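Interphotoreceptor retinoid-binding protein (Xenopus laevis, PDB 1J7X) binds retinoids in the matrix between the photoreceptors and the pigment epithelium of the eye, and is thought to carry them from one cell layer to the other. Local coordinates at residues His243-Pro248 against Val258-Phe263; Ala216-Ala221 against Gly239-Ser244. All blocks are in the same frame, centred on the assembly; numbering follows the deposited sequence.

Interaction 1 of 2, residues His243-Pro248 against Val258-Phe263; sequences HSKVFP and VPIINF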
loop_
_atom_site.group_PDB
_atom_site.type_symbol
_atom_site.label_atom_id
_atom_site.label_comp_id
_atom_site.label_asym_id
_atom_site.label_seq_id
_atom_site.Cartn_x
_atom_site.Cartn_y
_atom_site.Cartn_z
ATOM N N HIS A 243 -6.614 -3.976 -2.579
ATOM C CA HIS A 243 -7.939 -3.585 -2.133
ATOM C C HIS A 243 -9.047 -3.907 -3.137
ATOM O O HIS A 243 -10.189 -3.578 -2.889
ATOM C CB HIS A 243 -7.956 -2.083 -1.813
ATOM C CG HIS A 243 -6.989 -1.692 -0.741
ATOM N ND1 HIS A 243 -6.620 -0.383 -0.527
ATOM C CD2 HIS A 243 -6.314 -2.427 0.174
ATOM C CE1 HIS A 243 -5.811 -0.310 0.516
ATOM N NE2 HIS A 243 -5.567 -1.541 0.929
ATOM N N SER A 244 -8.788 -4.446 -4.244
ATOM C CA SER A 244 -9.804 -4.733 -5.280
ATOM C C SER A 244 -9.819 -6.174 -5.708
ATOM O O SER A 244 -8.919 -6.964 -5.381
ATOM C CB SER A 244 -9.561 -3.884 -6.488
ATOM O OG SER A 244 -9.351 -2.483 -6.158
ATOM N N LYS A 245 -10.840 -6.521 -6.484
ATOM C CA LYS A 245 -10.968 -7.861 -7.099
ATOM C C LYS A 245 -11.471 -7.626 -8.524
ATOM O O LYS A 245 -12.144 -6.608 -8.817
ATOM C CB LYS A 245 -11.963 -8.701 -6.295
ATOM C CG LYS A 245 -11.448 -9.093 -4.909
ATOM C CD LYS A 245 -12.301 -10.181 -4.213
ATOM C CE LYS A 245 -11.554 -10.924 -3.074
ATOM N NZ LYS A 245 -12.356 -12.090 -2.470
ATOM N N VAL A 246 -11.141 -8.527 -9.385
ATOM C CA VAL A 246 -11.507 -8.454 -10.740
ATOM C C VAL A 246 -12.681 -9.387 -11.017
ATOM O O VAL A 246 -12.670 -10.552 -10.578
ATOM C CB VAL A 246 -10.368 -8.773 -11.644
ATOM C CG1 VAL A 246 -10.744 -8.610 -13.104
ATOM C CG2 VAL A 246 -9.180 -7.797 -11.329
ATOM N N PHE A 247 -13.677 -8.885 -11.777
ATOM C CA PHE A 247 -14.864 -9.672 -12.161
ATOM C C PHE A 247 -15.049 -9.667 -13.661
ATOM O O PHE A 247 -15.227 -8.644 -14.259
ATOM C CB PHE A 247 -16.105 -9.108 -11.467
ATOM C CG PHE A 247 -16.019 -9.082 -9.961
ATOM C CD1 PHE A 247 -15.407 -8.041 -9.276
ATOM C CD2 PHE A 247 -16.665 -10.061 -9.194
ATOM C CE1 PHE A 247 -15.281 -8.056 -7.931
ATOM C CE2 PHE A 247 -16.654 -9.988 -7.777
ATOM C CZ PHE A 247 -15.946 -8.995 -7.159
ATOM N N PRO A 248 -14.966 -10.818 -14.299
ATOM C CA PRO A 248 -15.060 -10.890 -15.731
ATOM C C PRO A 248 -16.493 -10.783 -16.100
ATOM O O PRO A 248 -17.356 -10.990 -15.232
ATOM C CB PRO A 248 -14.494 -12.301 -16.036
ATOM C CG PRO A 248 -15.032 -13.058 -14.898
ATOM C CD PRO A 248 -14.743 -12.129 -13.705
ATOM N N VAL A 258 -13.048 -3.983 -9.234
ATOM C CA VAL A 258 -13.836 -3.332 -8.207
ATOM C C VAL A 258 -13.187 -3.265 -6.849
ATOM O O VAL A 258 -12.745 -4.286 -6.306
ATOM C CB VAL A 258 -15.218 -4.063 -8.060
ATOM C CG1 VAL A 258 -16.037 -3.382 -7.024
ATOM C CG2 VAL A 258 -15.918 -4.101 -9.381
ATOM N N PRO A 259 -13.062 -2.062 -6.270
ATOM C CA PRO A 259 -12.491 -2.006 -4.944
ATOM C C PRO A 259 -13.448 -2.576 -3.948
ATOM O O PRO A 259 -14.547 -2.150 -3.952
ATOM C CB PRO A 259 -12.260 -0.516 -4.722
ATOM C CG PRO A 259 -13.349 0.130 -5.591
ATOM C CD PRO A 259 -13.350 -0.714 -6.793
ATOM N N ILE A 260 -13.062 -3.624 -3.232
ATOM C CA ILE A 260 -13.932 -4.240 -2.240
ATOM C C ILE A 260 -13.580 -3.765 -0.856
ATOM O O ILE A 260 -14.293 -3.994 0.093
ATOM C CB ILE A 260 -13.817 -5.751 -2.286
ATOM C CG1 ILE A 260 -12.362 -6.165 -1.857
ATOM C CG2 ILE A 260 -14.119 -6.334 -3.680
ATOM C CD1 ILE A 260 -12.188 -7.665 -1.685
ATOM N N ILE A 261 -12.483 -3.022 -0.709
ATOM C CA ILE A 261 -12.111 -2.557 0.574
ATOM C C ILE A 261 -11.866 -1.100 0.582
ATOM O O ILE A 261 -11.204 -0.566 -0.367
ATOM C CB ILE A 261 -10.754 -3.281 0.922
ATOM C CG1 ILE A 261 -11.002 -4.703 1.363
ATOM C CG2 ILE A 261 -10.021 -2.533 1.989
ATOM C CD1 ILE A 261 -9.798 -5.586 1.405
ATOM N N ASN A 262 -12.237 -0.421 1.632
ATOM C CA ASN A 262 -11.932 0.984 1.792
ATOM C C ASN A 262 -10.916 1.060 2.901
ATOM O O ASN A 262 -10.991 0.257 3.884
ATOM C CB ASN A 262 -13.202 1.841 2.126
ATOM C CG ASN A 262 -13.791 2.482 0.864
ATOM O OD1 ASN A 262 -13.047 2.638 -0.164
ATOM N ND2 ASN A 262 -15.081 2.665 0.829
ATOM N N PHE A 263 -9.971 1.973 2.737
ATOM C CA PHE A 263 -8.879 2.143 3.644
ATOM C C PHE A 263 -8.950 3.543 4.213
ATOM O O PHE A 263 -8.746 4.568 3.510
ATOM C CB PHE A 263 -7.554 1.902 2.892
ATOM C CG PHE A 263 -6.308 1.983 3.730
ATOM C CD1 PHE A 263 -5.845 3.227 4.239
ATOM C CD2 PHE A 263 -5.525 0.865 3.882
ATOM C CE1 PHE A 263 -4.573 3.255 4.785
ATOM C CE2 PHE A 263 -4.323 0.861 4.581
ATOM C CZ PHE A 263 -3.812 2.094 4.993
#
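K245 and V258 form a hydrogen-bonded pair of the antiparallel beta hairpin made by strands 244-248 and 254-265. V258 N gives to K245 O at 2.8 Å, and K245 N to V258 O at 2.9 Å. Toward H243 the second strand breaks. Here H243 O takes the N-H groups of both I260 and I261, at 2.9 Å from I260 N and 3.2 Å from I261 N, so one carbonyl spans two successive residues.

From CB outward, K245 runs along I260: its CB lies 4.1 Å from I260 CG2, and its CG then meets I260 CD1. CD and CE of K245 run on past the same methyl, each 3.6 Å from I260 CD1, before NZ reaches Q181 OE1 in a hydrogen bond. I260 turns to meet this chain, its CG1 between the backbone N and the carbonyl carbon (chi1 65°).

On the far side of H243, the imidazole and the F263 ring are tilted 28° to each other and offset so far that they scarcely overlap. I261 CG2 sits over one imidazole face, and H243 CE1 comes within 3.6 Å of F263 CD2.

Interaction 2 of 2, residues Ala216-Ala221 against Gly239-Ser244; sequences AAEEFA and GNLMHS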
loop_
_atom_site.group_PDB
_atom_site.type_symbol
_atom_site.label_atom_id
_atom_site.label_comp_id
_atom_site.label_asym_id
_atom_site.label_seq_id
_atom_site.Cartn_x
_atom_site.Cartn_y
_atom_site.Cartn_z
ATOM N N ALA A 216 2.309 -3.681 -0.019
ATOM C CA ALA A 216 2.623 -3.454 1.399
ATOM C C ALA A 216 3.576 -2.295 1.597
ATOM O O ALA A 216 3.562 -1.596 2.623
ATOM C CB ALA A 216 3.163 -4.673 2.065
ATOM N N ALA A 217 4.559 -2.115 0.662
ATOM C CA ALA A 217 5.502 -0.995 0.792
ATOM C C ALA A 217 4.802 0.363 0.685
ATOM O O ALA A 217 5.197 1.303 1.339
ATOM C CB ALA A 217 6.655 -1.151 -0.230
ATOM N N GLU A 218 3.833 0.437 -0.213
ATOM C CA GLU A 218 3.051 1.675 -0.367
ATOM C C GLU A 218 2.223 1.997 0.900
ATOM O O GLU A 218 2.198 3.084 1.361
ATOM C CB GLU A 218 2.128 1.531 -1.599
ATOM C CG GLU A 218 2.854 1.364 -2.927
ATOM C CD GLU A 218 1.881 1.334 -4.140
ATOM O OE1 GLU A 218 1.362 2.479 -4.557
ATOM O OE2 GLU A 218 1.557 0.234 -4.637
ATOM N N GLU A 219 1.658 0.917 1.460
ATOM C CA GLU A 219 0.878 1.042 2.690
ATOM C C GLU A 219 1.698 1.537 3.783
ATOM O O GLU A 219 1.313 2.461 4.504
ATOM C CB GLU A 219 0.198 -0.242 3.071
ATOM C CG GLU A 219 -1.038 -0.526 2.245
ATOM C CD GLU A 219 -1.808 -1.823 2.681
ATOM O OE1 GLU A 219 -1.758 -2.156 3.883
ATOM O OE2 GLU A 219 -2.460 -2.446 1.754
ATOM N N PHE A 220 2.912 0.985 3.889
ATOM C CA PHE A 220 3.898 1.436 4.948
ATOM C C PHE A 220 4.255 2.867 4.788
ATOM O O PHE A 220 4.213 3.685 5.776
ATOM C CB PHE A 220 5.158 0.535 4.984
ATOM C CG PHE A 220 6.140 0.949 5.988
ATOM C CD1 PHE A 220 6.048 0.552 7.259
ATOM C CD2 PHE A 220 7.244 1.745 5.630
ATOM C CE1 PHE A 220 6.958 1.101 8.229
ATOM C CE2 PHE A 220 8.137 2.129 6.524
ATOM C CZ PHE A 220 8.010 1.818 7.818
ATOM N N ALA A 221 4.615 3.236 3.546
ATOM C CA ALA A 221 4.996 4.632 3.246
ATOM C C ALA A 221 3.791 5.611 3.523
ATOM O O ALA A 221 3.908 6.708 4.128
ATOM C CB ALA A 221 5.461 4.835 1.792
ATOM N N GLY A 239 0.819 2.342 -7.323
ATOM C CA GLY A 239 -0.619 2.290 -7.242
ATOM C C GLY A 239 -1.167 0.921 -7.274
ATOM O O GLY A 239 -2.308 0.674 -7.772
ATOM N N ASN A 240 -0.410 -0.058 -6.801
ATOM C CA ASN A 240 -0.889 -1.426 -6.773
ATOM C C ASN A 240 -1.142 -1.812 -5.372
ATOM O O ASN A 240 -0.202 -2.152 -4.682
ATOM C CB ASN A 240 0.193 -2.367 -7.330
ATOM C CG ASN A 240 0.556 -2.092 -8.804
ATOM O OD1 ASN A 240 1.595 -2.559 -9.288
ATOM N ND2 ASN A 240 -0.287 -1.322 -9.501
ATOM N N LEU A 241 -2.352 -1.711 -4.890
ATOM C CA LEU A 241 -2.713 -2.111 -3.523
ATOM C C LEU A 241 -3.648 -3.335 -3.626
ATOM O O LEU A 241 -4.295 -3.546 -4.657
ATOM C CB LEU A 241 -3.471 -1.014 -2.814
ATOM C CG LEU A 241 -2.716 0.276 -2.542
ATOM C CD1 LEU A 241 -3.573 1.321 -1.818
ATOM C CD2 LEU A 241 -1.506 0.021 -1.635
HETATM N N MSE A 242 -3.754 -4.107 -2.555
HETATM C CA MSE A 242 -4.561 -5.327 -2.600
HETATM C C MSE A 242 -5.953 -5.014 -2.045
HETATM O O MSE A 242 -6.442 -5.687 -1.127
HETATM C CB MSE A 242 -3.876 -6.412 -1.768
HETATM C CG MSE A 242 -2.593 -6.861 -2.288
HETATM SE SE MSE A 242 -1.965 -8.394 -1.343
HETATM C CE MSE A 242 -3.320 -9.489 -1.739
ATOM N N HIS A 243 -6.614 -3.976 -2.579
ATOM C CA HIS A 243 -7.939 -3.585 -2.133
ATOM C C HIS A 243 -9.047 -3.907 -3.137
ATOM O O HIS A 243 -10.189 -3.578 -2.889
ATOM C CB HIS A 243 -7.956 -2.083 -1.813
ATOM C CG HIS A 243 -6.989 -1.692 -0.741
ATOM N ND1 HIS A 243 -6.620 -0.383 -0.527
ATOM C CD2 HIS A 243 -6.314 -2.427 0.174
ATOM C CE1 HIS A 243 -5.811 -0.310 0.516
ATOM N NE2 HIS A 243 -5.567 -1.541 0.929
ATOM N N SER A 244 -8.788 -4.446 -4.244
ATOM C CA SER A 244 -9.804 -4.733 -5.280
ATOM C C SER A 244 -9.819 -6.174 -5.708
ATOM O O SER A 244 -8.919 -6.964 -5.381
ATOM C CB SER A 244 -9.561 -3.884 -6.488
ATOM O OG SER A 244 -9.351 -2.483 -6.158
HETATM O O HOH W 1 -1.741 -3.763 -0.641
#
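E218 and E219 both set CG anti to the carbonyl carbon (chi1 -63° and -77°) and run extended beyond it, which carries two successive carboxylates from the first turn of helix 216-226 to the loop 239-244. This helix packs beside the mixed sheet of a domain related to peptidase family S41, in the ClpP/crotonase clan, and the loop leads from strand 231-234 toward strand 244-248.

E218 takes two consecutive backbone N-H groups, one on each oxygen, which holds both and restricts the rotation of the carboxylate. G239 N gives to OE1 of E218 at 2.8 Å, on the syn side but out of the carboxylate plane. OE2 of E218 accepts from N240 N at 2.9 Å through its syn lone pair. Outside the two segments, T237 OG1 is a second partner of OE1. G239 has a positive phi here, a backbone shape that favours glycine.

L241 fills the corner between the two glutamates: its CD2 methyl lies 3.9 Å from CB of E218 and 3.9 Å from CG of E219. The same leucine puts its CB over the centre of the H243 ring, on the face away from I261.

E219 reaches further along the loop. Its OE2 receives only a weak bond from NE2 of H243, 3.3 Å long; the two side chains run toward each other, with carboxylate and imidazole planes 37° apart. A water adds a second link, just where M242 centres an inverse gamma turn: it donates to E219 OE2 and accepts from M242 N, 2.8 Å from each atom.

Coming from the N terminus, the chain reaches these contacts at helix 216-226, after strand 204-209, passes through strand 231-234 and returns to the helix at 239-244, where interaction 2 closes a loop of 17 residues. It runs straight on into strand 244-248, turns, and comes back at 258-263, so interaction 1 closes a shorter loop of nine. The two loops follow one another and neither nest nor cross; the segments overlap at H243 and S244, but of these H243 alone touches in both. Together they tie a helix beside the mixed sheet to a hairpin of the antiparallel sheet. Their centres are about 13 Å apart, yet they touch directly: F263 CE2 packs 4.0 Å from E219 OE1.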